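Local coordinates for putative p22 protein (Leishmania major, PDB 1YQF) that is of unknown function but is a homologue of human p32, belonging to the MAM33 (mitochondrial glycoprotein) family and assembling as a trimer, at residues Y97-D109 and N121-D133. Numbering follows the deposited sequence.
Sequences YITQKNGQTMQAD and NIRFYDEAALAKD
Thr105 and Tyr125, then Gln107 and Arg123, are successive hydrogen-bonded pairs of the antiparallel hairpin of strands 105-113 and 116-125, which ends the chain's antiparallel sheet with 116-125 at its edge. Gln107 N reaches Arg123 O at 2.8 Å in a nearly straight bond (174°), and Thr105 N donates to Tyr125 O. On the face carrying these four residues, CG of Gln107 stands anti to the backbone N (chi1 -177°) and the extended chain brings its amide to the edge of the Tyr125 ring, the two planes 24° apart. Gln107 OE1 is modelled as accepting from Tyr125 OH, whose position is less certain, and accepts a second hydrogen bond, from a water that also bonds Tyr97 OH and Ala131 O. The other end of the amide, NE2, gives a straight 2.9 Å bond to the syn lone pair of Asp109 OD1, so the amide is fixed from both ends. Helix 128-132 folds back over this face: Ala131 CA lies 3.8 Å above the centre of the Tyr125 ring, and Ala131 CB meets Thr105 CG2 at 3.9 Å. On adjoining strand 92-99, the Tyr97 ring takes Lys132 CG on one face in a CH-pi contact, 3.8 Å from its centroid, while a second water joins Lys132 NZ to Thr99 OG1.

The opposite face of these strands carries apolar side chains, Met106, Ala108, Ile122 and Phe124. Phe124 lies beside Met106, its CE1 3.4 Å from Met106 CB, with the sulfur oblique to the ring. Helix 156-168 packs on Met106 and Ile122, whereas Phe201 and Trp194 of a second subunit meet the Phe124 ring. Hence Ala131 packing and waters reaching Gln107, Tyr97 and Thr99 hold the helix on one face, and the other contributes aromatic packing to the subunit interface.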
ATOM      1  N   TYR A  97       0.545 -19.823  -8.216  1.00 26.76           N
ATOM      2  CA  TYR A  97       0.890 -20.602  -7.035  1.00 26.62           C
ATOM      3  C   TYR A  97       1.065 -22.071  -7.405  1.00 27.42           C
ATOM      4  O   TYR A  97       0.231 -22.653  -8.092  1.00 27.58           O
ATOM      5  CB  TYR A  97      -0.182 -20.449  -5.955  1.00 26.17           C
ATOM      6  CG  TYR A  97      -0.449 -19.012  -5.566  1.00 24.07           C
ATOM      7  CD1 TYR A  97      -1.358 -18.237  -6.284  1.00 23.62           C
ATOM      8  CD2 TYR A  97       0.204 -18.424  -4.487  1.00 22.40           C
ATOM      9  CE1 TYR A  97      -1.608 -16.910  -5.939  1.00 23.07           C
ATOM     10  CE2 TYR A  97      -0.040 -17.097  -4.135  1.00 22.28           C
ATOM     11  CZ  TYR A  97      -0.950 -16.348  -4.867  1.00 22.60           C
ATOM     12  OH  TYR A  97      -1.212 -15.042  -4.528  1.00 21.61           O
ATOM     13  N   ILE A  98       2.163 -22.661  -6.952  1.00 28.32           N
ATOM     14  CA  ILE A  98       2.446 -24.074  -7.172  1.00 28.75           C
ATOM     15  C   ILE A  98       2.632 -24.695  -5.797  1.00 29.34           C
ATOM     16  O   ILE A  98       3.624 -24.433  -5.127  1.00 29.71           O
ATOM     17  CB  ILE A  98       3.719 -24.250  -8.039  1.00 28.74           C
ATOM     18  CG1 ILE A  98       3.561 -23.508  -9.370  1.00 29.33           C
ATOM     19  CG2 ILE A  98       4.001 -25.732  -8.287  1.00 28.52           C
ATOM     20  CD1 ILE A  98       4.744 -23.638 -10.310  1.00 30.19           C
ATOM     21  N   THR A  99       1.665 -25.503  -5.375  1.00 30.01           N
ATOM     22  CA  THR A  99       1.677 -26.095  -4.044  1.00 30.66           C
ATOM     23  C   THR A  99       2.001 -27.588  -4.107  1.00 31.55           C
ATOM     24  O   THR A  99       1.341 -28.350  -4.811  1.00 31.31           O
ATOM     25  CB  THR A  99       0.314 -25.869  -3.359  1.00 30.76           C
ATOM     26  OG1 THR A  99       0.138 -24.474  -3.082  1.00 29.23           O
ATOM     27  CG2 THR A  99       0.265 -26.541  -1.980  1.00 30.29           C
ATOM     28  N   GLN A 100       3.020 -27.992  -3.358  1.00 32.51           N
ATOM     29  CA  GLN A 100       3.427 -29.388  -3.273  1.00 33.45           C
ATOM     30  C   GLN A 100       2.508 -30.154  -2.328  1.00 34.07           C
ATOM     31  O   GLN A 100       1.676 -29.563  -1.640  1.00 34.05           O
ATOM     32  CB  GLN A 100       4.872 -29.494  -2.775  1.00 33.53           C
ATOM     33  CG  GLN A 100       5.911 -28.760  -3.629  1.00 34.81           C
ATOM     34  CD  GLN A 100       6.099 -29.357  -5.019  1.00 35.56           C
ATOM     35  OE1 GLN A 100       5.692 -30.486  -5.281  1.00 37.24           O
ATOM     36  NE2 GLN A 100       6.720 -28.595  -5.908  1.00 36.14           N
ATOM     37  N   LYS A 101       2.667 -31.475  -2.305  1.00 34.94           N
ATOM     38  CA  LYS A 101       1.889 -32.349  -1.425  1.00 35.54           C
ATOM     39  C   LYS A 101       2.065 -31.968   0.051  1.00 34.45           C
ATOM     40  O   LYS A 101       1.096 -31.938   0.814  1.00 34.13           O
ATOM     41  CB  LYS A 101       2.294 -33.813  -1.658  1.00 36.44           C
ATOM     42  CG  LYS A 101       1.528 -34.836  -0.821  1.00 39.55           C
ATOM     43  CD  LYS A 101       1.508 -36.219  -1.478  1.00 43.21           C
ATOM     44  CE  LYS A 101       2.905 -36.820  -1.633  1.00 45.70           C
ATOM     45  NZ  LYS A 101       3.592 -37.039  -0.331  1.00 46.42           N
ATOM     46  N   ASN A 102       3.298 -31.649   0.438  1.00 33.59           N
ATOM     47  CA  ASN A 102       3.598 -31.251   1.815  1.00 33.06           C
ATOM     48  C   ASN A 102       3.174 -29.818   2.193  1.00 32.59           C
ATOM     49  O   ASN A 102       3.337 -29.411   3.346  1.00 32.85           O
ATOM     50  CB  ASN A 102       5.088 -31.460   2.112  1.00 33.08           C
ATOM     51  CG  ASN A 102       5.974 -30.374   1.519  1.00 33.91           C
ATOM     52  OD1 ASN A 102       5.657 -29.779   0.487  1.00 32.99           O
ATOM     53  ND2 ASN A 102       7.104 -30.122   2.171  1.00 34.59           N
ATOM     54  N   GLY A 103       2.653 -29.058   1.229  1.00 31.67           N
ATOM     55  CA  GLY A 103       2.142 -27.719   1.492  1.00 30.88           C
ATOM     56  C   GLY A 103       3.044 -26.579   1.041  1.00 30.36           C
ATOM     57  O   GLY A 103       2.568 -25.462   0.833  1.00 29.25           O
ATOM     58  N   GLN A 104       4.341 -26.855   0.898  1.00 29.88           N
ATOM     59  CA  GLN A 104       5.307 -25.861   0.426  1.00 29.93           C
ATOM     60  C   GLN A 104       4.849 -25.279  -0.915  1.00 28.61           C
ATOM     61  O   GLN A 104       4.474 -26.031  -1.812  1.00 28.51           O
ATOM     62  CB  GLN A 104       6.705 -26.482   0.284  1.00 30.79           C
ATOM     63  CG  GLN A 104       7.847 -25.562   0.730  1.00 33.79           C
ATOM     64  CD  GLN A 104       9.228 -26.206   0.614  1.00 37.21           C
ATOM     65  OE1 GLN A 104      10.236 -25.570   0.930  1.00 39.02           O
ATOM     66  NE2 GLN A 104       9.277 -27.457   0.164  1.00 39.63           N
ATOM     67  N   THR A 105       4.889 -23.952  -1.045  1.00 26.97           N
ATOM     68  CA  THR A 105       4.270 -23.261  -2.183  1.00 26.28           C
ATOM     69  C   THR A 105       5.167 -22.205  -2.826  1.00 26.30           C
ATOM     70  O   THR A 105       5.665 -21.309  -2.156  1.00 26.35           O
ATOM     71  CB  THR A 105       2.957 -22.571  -1.733  1.00 25.71           C
ATOM     72  OG1 THR A 105       1.982 -23.560  -1.373  1.00 25.20           O
ATOM     73  CG2 THR A 105       2.320 -21.814  -2.893  1.00 25.06           C
ATOM     74  N   MET A 106       5.327 -22.297  -4.141  1.00 26.31           N
ATOM     75  CA  MET A 106       6.010 -21.268  -4.914  1.00 26.32           C
ATOM     76  C   MET A 106       4.990 -20.254  -5.395  1.00 25.68           C
ATOM     77  O   MET A 106       3.911 -20.622  -5.848  1.00 25.65           O
ATOM     78  CB  MET A 106       6.696 -21.874  -6.135  1.00 26.87           C
ATOM     79  CG  MET A 106       7.490 -20.847  -6.959  1.00 28.12           C
ATOM     80  SD  MET A 106       7.866 -21.409  -8.615  1.00 31.21           S
ATOM     81  CE  MET A 106       9.186 -22.525  -8.298  1.00 30.95           C
ATOM     82  N   GLN A 107       5.354 -18.980  -5.326  1.00 24.67           N
ATOM     83  CA  GLN A 107       4.552 -17.905  -5.889  1.00 24.29           C
ATOM     84  C   GLN A 107       5.378 -17.193  -6.954  1.00 24.30           C
ATOM     85  O   GLN A 107       6.462 -16.695  -6.665  1.00 23.56           O
ATOM     86  CB  GLN A 107       4.141 -16.913  -4.796  1.00 24.27           C
ATOM     87  CG  GLN A 107       3.230 -15.794  -5.285  1.00 24.15           C
ATOM     88  CD  GLN A 107       3.045 -14.686  -4.263  1.00 23.68           C
ATOM     89  OE1 GLN A 107       2.763 -14.947  -3.093  1.00 25.50           O
ATOM     90  NE2 GLN A 107       3.197 -13.446  -4.705  1.00 24.08           N
ATOM     91  N   ALA A 108       4.863 -17.148  -8.181  1.00 24.66           N
ATOM     92  CA  ALA A 108       5.517 -16.419  -9.265  1.00 25.03           C
ATOM     93  C   ALA A 108       4.626 -15.262  -9.688  1.00 25.41           C
ATOM     94  O   ALA A 108       3.468 -15.470 -10.039  1.00 25.63           O
ATOM     95  CB  ALA A 108       5.792 -17.338 -10.441  1.00 24.94           C
ATOM     96  N   ASP A 109       5.162 -14.045  -9.639  1.00 25.74           N
ATOM     97  CA  ASP A 109       4.439 -12.868 -10.107  1.00 26.08           C
ATOM     98  C   ASP A 109       4.846 -12.573 -11.533  1.00 25.90           C
ATOM     99  O   ASP A 109       6.022 -12.390 -11.817  1.00 25.67           O
ATOM    100  CB  ASP A 109       4.763 -11.651  -9.243  1.00 26.29           C
ATOM    101  CG  ASP A 109       4.403 -11.848  -7.789  1.00 28.24           C
ATOM    102  OD1 ASP A 109       4.174 -13.004  -7.367  1.00 29.05           O
ATOM    103  OD2 ASP A 109       4.337 -10.891  -6.989  1.00 31.98           O
ATOM    104  N   ASN A 121       8.837 -11.800 -10.058  1.00 25.62           N
ATOM    105  CA  ASN A 121       9.230 -12.243  -8.721  1.00 25.78           C
ATOM    106  C   ASN A 121       8.941 -13.717  -8.492  1.00 25.60           C
ATOM    107  O   ASN A 121       7.949 -14.237  -8.980  1.00 25.31           O
ATOM    108  CB  ASN A 121       8.515 -11.417  -7.644  1.00 26.05           C
ATOM    109  CG  ASN A 121       9.202 -11.509  -6.289  1.00 27.61           C
ATOM    110  OD1 ASN A 121      10.178 -10.802  -6.031  1.00 29.31           O
ATOM    111  ND2 ASN A 121       8.706 -12.397  -5.427  1.00 27.10           N
ATOM    112  N   ILE A 122       9.820 -14.375  -7.741  1.00 25.83           N
ATOM    113  CA  ILE A 122       9.652 -15.771  -7.341  1.00 25.92           C
ATOM    114  C   ILE A 122      10.003 -15.897  -5.866  1.00 25.53           C
ATOM    115  O   ILE A 122      11.089 -15.498  -5.447  1.00 25.58           O
ATOM    116  CB  ILE A 122      10.586 -16.696  -8.135  1.00 26.48           C
ATOM    117  CG1 ILE A 122      10.395 -16.508  -9.640  1.00 27.32           C
ATOM    118  CG2 ILE A 122      10.343 -18.160  -7.737  1.00 26.41           C
ATOM    119  CD1 ILE A 122      11.439 -17.215 -10.447  1.00 29.39           C
ATOM    120  N   ARG A 123       9.090 -16.469  -5.093  1.00 24.87           N
ATOM    121  CA  ARG A 123       9.282 -16.635  -3.659  1.00 24.14           C
ATOM    122  C   ARG A 123       8.593 -17.908  -3.183  1.00 24.61           C
ATOM    123  O   ARG A 123       7.750 -18.449  -3.882  1.00 25.03           O
ATOM    124  CB  ARG A 123       8.700 -15.424  -2.939  1.00 23.34           C
ATOM    125  CG  ARG A 123       7.192 -15.323  -3.061  1.00 20.64           C
ATOM    126  CD  ARG A 123       6.629 -14.076  -2.465  1.00 19.62           C
ATOM    127  NE  ARG A 123       6.857 -14.049  -1.024  1.00 20.12           N
ATOM    128  CZ  ARG A 123       6.458 -13.076  -0.217  1.00 20.60           C
ATOM    129  NH1 ARG A 123       5.803 -12.025  -0.694  1.00 21.12           N
ATOM    130  NH2 ARG A 123       6.706 -13.155   1.080  1.00 21.31           N
ATOM    131  N   PHE A 124       8.940 -18.372  -1.987  1.00 24.96           N
ATOM    132  CA  PHE A 124       8.380 -19.605  -1.440  1.00 25.20           C
ATOM    133  C   PHE A 124       7.788 -19.404  -0.050  1.00 26.02           C
ATOM    134  O   PHE A 124       8.174 -18.485   0.669  1.00 25.82           O
ATOM    135  CB  PHE A 124       9.454 -20.678  -1.365  1.00 24.81           C
ATOM    136  CG  PHE A 124       9.971 -21.115  -2.697  1.00 24.74           C
ATOM    137  CD1 PHE A 124       9.253 -22.012  -3.473  1.00 24.18           C
ATOM    138  CD2 PHE A 124      11.185 -20.640  -3.174  1.00 24.76           C
ATOM    139  CE1 PHE A 124       9.735 -22.424  -4.703  1.00 24.64           C
ATOM    140  CE2 PHE A 124      11.668 -21.047  -4.400  1.00 24.90           C
ATOM    141  CZ  PHE A 124      10.944 -21.942  -5.167  1.00 25.11           C
ATOM    142  N   TYR A 125       6.852 -20.284   0.308  1.00 26.79           N
ATOM    143  CA  TYR A 125       6.210 -20.304   1.621  1.00 27.68           C
ATOM    144  C   TYR A 125       6.125 -21.749   2.113  1.00 29.04           C
ATOM    145  O   TYR A 125       5.939 -22.664   1.318  1.00 28.04           O
ATOM    146  CB  TYR A 125       4.786 -19.750   1.553  1.00 27.52           C
ATOM    147  CG  TYR A 125       4.624 -18.368   0.961  1.00 27.97           C
ATOM    148  CD1 TYR A 125       4.683 -17.233   1.764  1.00 27.56           C
ATOM    149  CD2 TYR A 125       4.365 -18.199  -0.395  1.00 27.67           C
ATOM    150  CE1 TYR A 125       4.514 -15.964   1.221  1.00 28.52           C
ATOM    151  CE2 TYR A 125       4.185 -16.936  -0.941  1.00 28.04           C
ATOM    152  CZ  TYR A 125       4.263 -15.825  -0.132  1.00 28.07           C
ATOM    153  OH  TYR A 125       4.084 -14.576  -0.689  1.00 27.91           O
ATOM    154  N   ASP A 126       6.227 -21.952   3.426  1.00 31.16           N
ATOM    155  CA  ASP A 126       6.160 -23.299   3.997  1.00 33.09           C
ATOM    156  C   ASP A 126       4.768 -23.914   3.859  1.00 34.01           C
ATOM    157  O   ASP A 126       4.647 -25.130   3.720  1.00 34.18           O
ATOM    158  CB  ASP A 126       6.572 -23.287   5.471  1.00 33.48           C
ATOM    159  CG  ASP A 126       8.052 -23.015   5.664  1.00 35.10           C
ATOM    160  OD1 ASP A 126       8.921 -23.296   4.806  1.00 36.64           O
ATOM    161  OD2 ASP A 126       8.422 -22.487   6.732  1.00 37.55           O
ATOM    162  N   GLU A 127       3.730 -23.079   3.893  1.00 35.35           N
ATOM    163  CA  GLU A 127       2.353 -23.569   3.818  1.00 36.69           C
ATOM    164  C   GLU A 127       1.480 -22.797   2.824  1.00 35.86           C
ATOM    165  O   GLU A 127       1.642 -21.589   2.621  1.00 35.80           O
ATOM    166  CB  GLU A 127       1.712 -23.575   5.210  1.00 37.87           C
ATOM    167  CG  GLU A 127       1.581 -22.213   5.867  1.00 42.08           C
ATOM    168  CD  GLU A 127       1.043 -22.301   7.284  1.00 46.94           C
ATOM    169  OE1 GLU A 127       1.660 -23.013   8.107  1.00 49.36           O
ATOM    170  OE2 GLU A 127       0.001 -21.664   7.574  1.00 48.92           O
ATOM    171  N   ALA A 128       0.551 -23.530   2.213  1.00 35.10           N
ATOM    172  CA  ALA A 128      -0.368 -23.002   1.205  1.00 34.78           C
ATOM    173  C   ALA A 128      -1.232 -21.829   1.670  1.00 34.98           C
ATOM    174  O   ALA A 128      -1.401 -20.865   0.929  1.00 35.20           O
ATOM    175  CB  ALA A 128      -1.262 -24.128   0.686  1.00 34.43           C
ATOM    176  N   ALA A 129      -1.797 -21.920   2.871  1.00 35.13           N
ATOM    177  CA  ALA A 129      -2.678 -20.866   3.385  1.00 35.23           C
ATOM    178  C   ALA A 129      -1.913 -19.562   3.599  1.00 35.60           C
ATOM    179  O   ALA A 129      -2.444 -18.479   3.390  1.00 35.33           O
ATOM    180  CB  ALA A 129      -3.340 -21.301   4.676  1.00 35.03           C
ATOM    181  N   LEU A 130      -0.657 -19.680   4.009  1.00 35.96           N
ATOM    182  CA  LEU A 130       0.200 -18.518   4.193  1.00 36.45           C
ATOM    183  C   LEU A 130       0.384 -17.760   2.877  1.00 35.54           C
ATOM    184  O   LEU A 130       0.436 -16.533   2.859  1.00 35.79           O
ATOM    185  CB  LEU A 130       1.557 -18.959   4.744  1.00 37.03           C
ATOM    186  CG  LEU A 130       2.586 -17.887   5.102  1.00 39.20           C
ATOM    187  CD1 LEU A 130       2.035 -16.900   6.116  1.00 40.28           C
ATOM    188  CD2 LEU A 130       3.833 -18.563   5.643  1.00 40.56           C
ATOM    189  N   ALA A 131       0.465 -18.511   1.783  1.00 34.41           N
ATOM    190  CA  ALA A 131       0.645 -17.950   0.447  1.00 33.46           C
ATOM    191  C   ALA A 131      -0.655 -17.407  -0.148  1.00 32.94           C
ATOM    192  O   ALA A 131      -0.656 -16.348  -0.780  1.00 31.71           O
ATOM    193  CB  ALA A 131       1.222 -19.014  -0.475  1.00 33.26           C
ATOM    194  N   LYS A 132      -1.755 -18.128   0.060  1.00 32.74           N
ATOM    195  CA  LYS A 132      -2.989 -17.886  -0.701  1.00 32.84           C
ATOM    196  C   LYS A 132      -4.136 -17.256   0.087  1.00 32.93           C
ATOM    197  O   LYS A 132      -5.128 -16.848  -0.511  1.00 32.46           O
ATOM    198  CB  LYS A 132      -3.452 -19.188  -1.369  1.00 32.87           C
ATOM    199  CG  LYS A 132      -2.520 -19.629  -2.485  1.00 33.33           C
ATOM    200  CD  LYS A 132      -3.008 -20.878  -3.193  1.00 34.45           C
ATOM    201  CE  LYS A 132      -2.708 -22.141  -2.401  1.00 34.73           C
ATOM    202  NZ  LYS A 132      -3.117 -23.357  -3.162  1.00 35.45           N
ATOM    203  N   ASP A 133      -4.007 -17.150   1.407  1.00 33.62           N
ATOM    204  CA  ASP A 133      -5.041 -16.501   2.217  1.00 34.31           C
ATOM    205  C   ASP A 133      -5.240 -15.066   1.736  1.00 34.83           C
ATOM    206  O   ASP A 133      -4.281 -14.380   1.386  1.00 34.87           O
ATOM    207  CB  ASP A 133      -4.679 -16.493   3.711  1.00 34.43           C
ATOM    208  CG  ASP A 133      -5.038 -17.797   4.427  1.00 35.22           C
ATOM    209  OD1 ASP A 133      -5.678 -18.687   3.827  1.00 36.61           O
ATOM    210  OD2 ASP A 133      -4.713 -18.015   5.614  1.00 36.14           O
TER
HETATM  211  O   HOH W   1       0.138 -14.297  -2.283  1.00 30.24           O
HETATM  212  O   HOH W   2      -1.247 -23.633  -5.275  1.00 22.11           O
HETATM  213  O   HOH W   3       6.511 -13.838  -6.079  1.00 24.63           O